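Local coordinates for protein putative mandelate racemase/muconate lactonizing enzyme (Bordetella bronchiseptica, PDB 3DDM) that is of unknown function but belongs to the mandelate racemase/muconate lactonizing enzyme family, with an enolase-like N-terminal domain and a barrel domain, at residues I147-N155 against G333-D341. The protein carries 1 engineered substitution. Sequence-based numbering, arbitrary orientation.
Engineered in segment 333-341: Gly-336 (natural residue Glu).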
loop_
_atom_site.group_PDB
_atom_site.type_symbol
_atom_site.label_atom_id
_atom_site.label_comp_id
_atom_site.label_asym_id
_atom_site.label_seq_id
_atom_site.Cartn_x
_atom_site.Cartn_y
_atom_site.Cartn_z
ATOM N N ILE A 147 2.399 34.099 5.181
ATOM C CA ILE A 147 2.231 33.318 3.965
ATOM C C ILE A 147 0.855 33.508 3.325
ATOM O O ILE A 147 -0.091 33.939 3.973
ATOM C CB ILE A 147 2.445 31.804 4.237
ATOM C CG1 ILE A 147 1.316 31.264 5.111
ATOM C CG2 ILE A 147 3.789 31.567 4.919
ATOM C CD1 ILE A 147 1.504 29.810 5.519
ATOM N N GLY A 148 0.759 33.188 2.040
ATOM C CA GLY A 148 -0.510 33.299 1.343
ATOM C C GLY A 148 -1.252 31.963 1.363
ATOM O O GLY A 148 -0.644 30.911 1.609
ATOM N N VAL A 149 -2.559 32.000 1.125
ATOM C CA VAL A 149 -3.368 30.785 1.106
ATOM C C VAL A 149 -4.384 30.837 -0.029
ATOM O O VAL A 149 -4.580 31.889 -0.658
ATOM C CB VAL A 149 -4.154 30.584 2.426
ATOM C CG1 VAL A 149 -3.217 30.612 3.599
ATOM C CG2 VAL A 149 -5.219 31.653 2.575
ATOM N N TYR A 150 -5.014 29.696 -0.303
ATOM C CA TYR A 150 -6.043 29.621 -1.333
ATOM C C TYR A 150 -7.113 28.623 -0.913
ATOM O O TYR A 150 -6.832 27.648 -0.222
ATOM C CB TYR A 150 -5.446 29.255 -2.714
ATOM C CG TYR A 150 -4.934 27.831 -2.919
ATOM C CD1 TYR A 150 -3.595 27.495 -2.664
ATOM C CD2 TYR A 150 -5.788 26.824 -3.397
ATOM C CE1 TYR A 150 -3.120 26.191 -2.884
ATOM C CE2 TYR A 150 -5.328 25.525 -3.617
ATOM C CZ TYR A 150 -3.995 25.212 -3.360
ATOM O OH TYR A 150 -3.545 23.924 -3.585
ATOM N N ALA A 151 -8.354 28.901 -1.288
ATOM C CA ALA A 151 -9.461 28.015 -0.968
ATOM C C ALA A 151 -9.256 26.847 -1.916
ATOM O O ALA A 151 -9.256 27.017 -3.140
ATOM C CB ALA A 151 -10.796 28.709 -1.239
ATOM N N SER A 152 -9.070 25.662 -1.353
ATOM C CA SER A 152 -8.805 24.488 -2.165
ATOM C C SER A 152 -9.932 23.482 -2.206
ATOM O O SER A 152 -10.559 23.202 -1.193
ATOM C CB SER A 152 -7.532 23.802 -1.657
ATOM O OG SER A 152 -7.217 22.666 -2.431
ATOM N N GLY A 153 -10.189 22.945 -3.394
ATOM C CA GLY A 153 -11.206 21.921 -3.549
ATOM C C GLY A 153 -12.667 22.304 -3.588
ATOM O O GLY A 153 -13.493 21.644 -2.963
ATOM N N ILE A 154 -12.982 23.361 -4.325
ATOM C CA ILE A 154 -14.350 23.834 -4.494
ATOM C C ILE A 154 -15.074 22.869 -5.436
ATOM O O ILE A 154 -14.632 22.653 -6.565
ATOM C CB ILE A 154 -14.339 25.233 -5.126
ATOM C CG1 ILE A 154 -13.699 26.218 -4.149
ATOM C CG2 ILE A 154 -15.743 25.643 -5.541
ATOM C CD1 ILE A 154 -13.145 27.449 -4.809
ATOM N N ASN A 155 -16.181 22.293 -4.980
ATOM C CA ASN A 155 -16.931 21.350 -5.802
ATOM C C ASN A 155 -17.544 21.991 -7.043
ATOM O O ASN A 155 -17.915 23.164 -7.032
ATOM C CB ASN A 155 -18.010 20.653 -4.972
ATOM C CG ASN A 155 -17.478 19.427 -4.235
ATOM O OD1 ASN A 155 -16.760 19.545 -3.236
ATOM N ND2 ASN A 155 -17.820 18.239 -4.736
ATOM N N GLY A 333 4.880 31.244 -2.846
ATOM C CA GLY A 333 4.180 29.996 -2.616
ATOM C C GLY A 333 2.845 30.201 -1.928
ATOM O O GLY A 333 2.691 31.116 -1.121
ATOM N N LEU A 334 1.868 29.358 -2.243
ATOM C CA LEU A 334 0.555 29.472 -1.624
ATOM C C LEU A 334 0.164 28.174 -0.952
ATOM O O LEU A 334 0.305 27.096 -1.535
ATOM C CB LEU A 334 -0.500 29.859 -2.662
ATOM C CG LEU A 334 -0.313 31.223 -3.341
ATOM C CD1 LEU A 334 -1.601 31.641 -4.012
ATOM C CD2 LEU A 334 0.082 32.265 -2.309
ATOM N N LEU A 335 -0.309 28.281 0.287
ATOM C CA LEU A 335 -0.732 27.120 1.057
ATOM C C LEU A 335 -2.219 26.932 0.806
ATOM O O LEU A 335 -2.999 27.872 0.954
ATOM C CB LEU A 335 -0.447 27.362 2.540
ATOM C CG LEU A 335 -0.743 26.308 3.618
ATOM C CD1 LEU A 335 -2.101 26.551 4.205
ATOM C CD2 LEU A 335 -0.629 24.909 3.048
ATOM N N GLY A 336 -2.602 25.722 0.396
ATOM C CA GLY A 336 -3.996 25.431 0.111
ATOM C C GLY A 336 -4.741 24.954 1.338
ATOM O O GLY A 336 -4.268 24.085 2.068
ATOM N N VAL A 337 -5.915 25.528 1.566
ATOM C CA VAL A 337 -6.731 25.168 2.715
ATOM C C VAL A 337 -8.054 24.598 2.217
ATOM O O VAL A 337 -8.675 25.164 1.306
ATOM C CB VAL A 337 -7.012 26.413 3.604
ATOM C CG1 VAL A 337 -7.728 26.003 4.880
ATOM C CG2 VAL A 337 -5.707 27.124 3.926
ATOM N N ASP A 338 -8.470 23.476 2.807
ATOM C CA ASP A 338 -9.728 22.815 2.449
ATOM C C ASP A 338 -10.881 23.824 2.461
ATOM O O ASP A 338 -11.113 24.498 3.461
ATOM C CB ASP A 338 -10.030 21.703 3.455
ATOM C CG ASP A 338 -11.036 20.694 2.932
ATOM O OD1 ASP A 338 -11.888 21.064 2.090
ATOM O OD2 ASP A 338 -10.973 19.528 3.378
ATOM N N ALA A 339 -11.614 23.916 1.361
ATOM C CA ALA A 339 -12.714 24.869 1.271
ATOM C C ALA A 339 -13.950 24.475 2.074
ATOM O O ALA A 339 -14.698 25.340 2.530
ATOM C CB ALA A 339 -13.094 25.086 -0.193
ATOM N N ASN A 340 -14.153 23.171 2.250
ATOM C CA ASN A 340 -15.308 22.637 2.969
ATOM C C ASN A 340 -15.164 22.664 4.477
ATOM O O ASN A 340 -14.059 22.693 4.995
ATOM C CB ASN A 340 -15.586 21.210 2.503
ATOM C CG ASN A 340 -15.804 21.129 0.998
ATOM O OD1 ASN A 340 -14.851 21.206 0.217
ATOM N ND2 ASN A 340 -17.065 20.997 0.583
ATOM N N ASP A 341 -16.291 22.648 5.180
ATOM C CA ASP A 341 -16.276 22.686 6.634
ATOM C C ASP A 341 -15.773 21.398 7.267
ATOM O O ASP A 341 -16.175 20.302 6.879
ATOM C CB ASP A 341 -17.673 23.002 7.169
ATOM C CG ASP A 341 -18.150 24.386 6.764
ATOM O OD1 ASP A 341 -17.287 25.271 6.551
ATOM O OD2 ASP A 341 -19.384 24.592 6.676
#
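The ring of Tyr-150 lies with one face against Gly-336, an engineered residue whose CA stands 3.5 Å from the ring centroid in a CH-pi contact, while Leu-334 O sits at the ring edge, in its plane. With CG between the backbone N and carbonyl carbon (chi1 71°), the tyrosine leans over the neighbouring strand, CD1 3.9 Å from Leu-334 CB; it suits the place by pairing a flat packing face with a hydroxyl hydrogen-bonded to Lys-175. The Asn-155 and Asn-340 amides cross nearly at right angles, OD1 of the first 4.1 Å from ND2 of the second, too far for a hydrogen bond. Parallel backbone bonds join the strands, among them Val-337 N to Tyr-150 O (2.9 Å, nearly straight at 176°). On the opposite face, branched Val-149 and Val-337 suit extended backbone and pack CB to CG2 at 4.1 Å, while Leu-335 reaches helix 313-325. Just past strand 334-338, Ala-339 N donates to Ser-152 O, and the small Ala-339 CB packs against Ile-154 CG1. The short Asp-338 carboxylate serves twice: Asn-340 N meets OD1 from above its plane, an Asx turn, and OD2 salt-bridges Arg-38. Pairing of first and last parallel strands closes the modified TIM barrel, (beta/alpha)7beta, characteristic of the enolase superfamily.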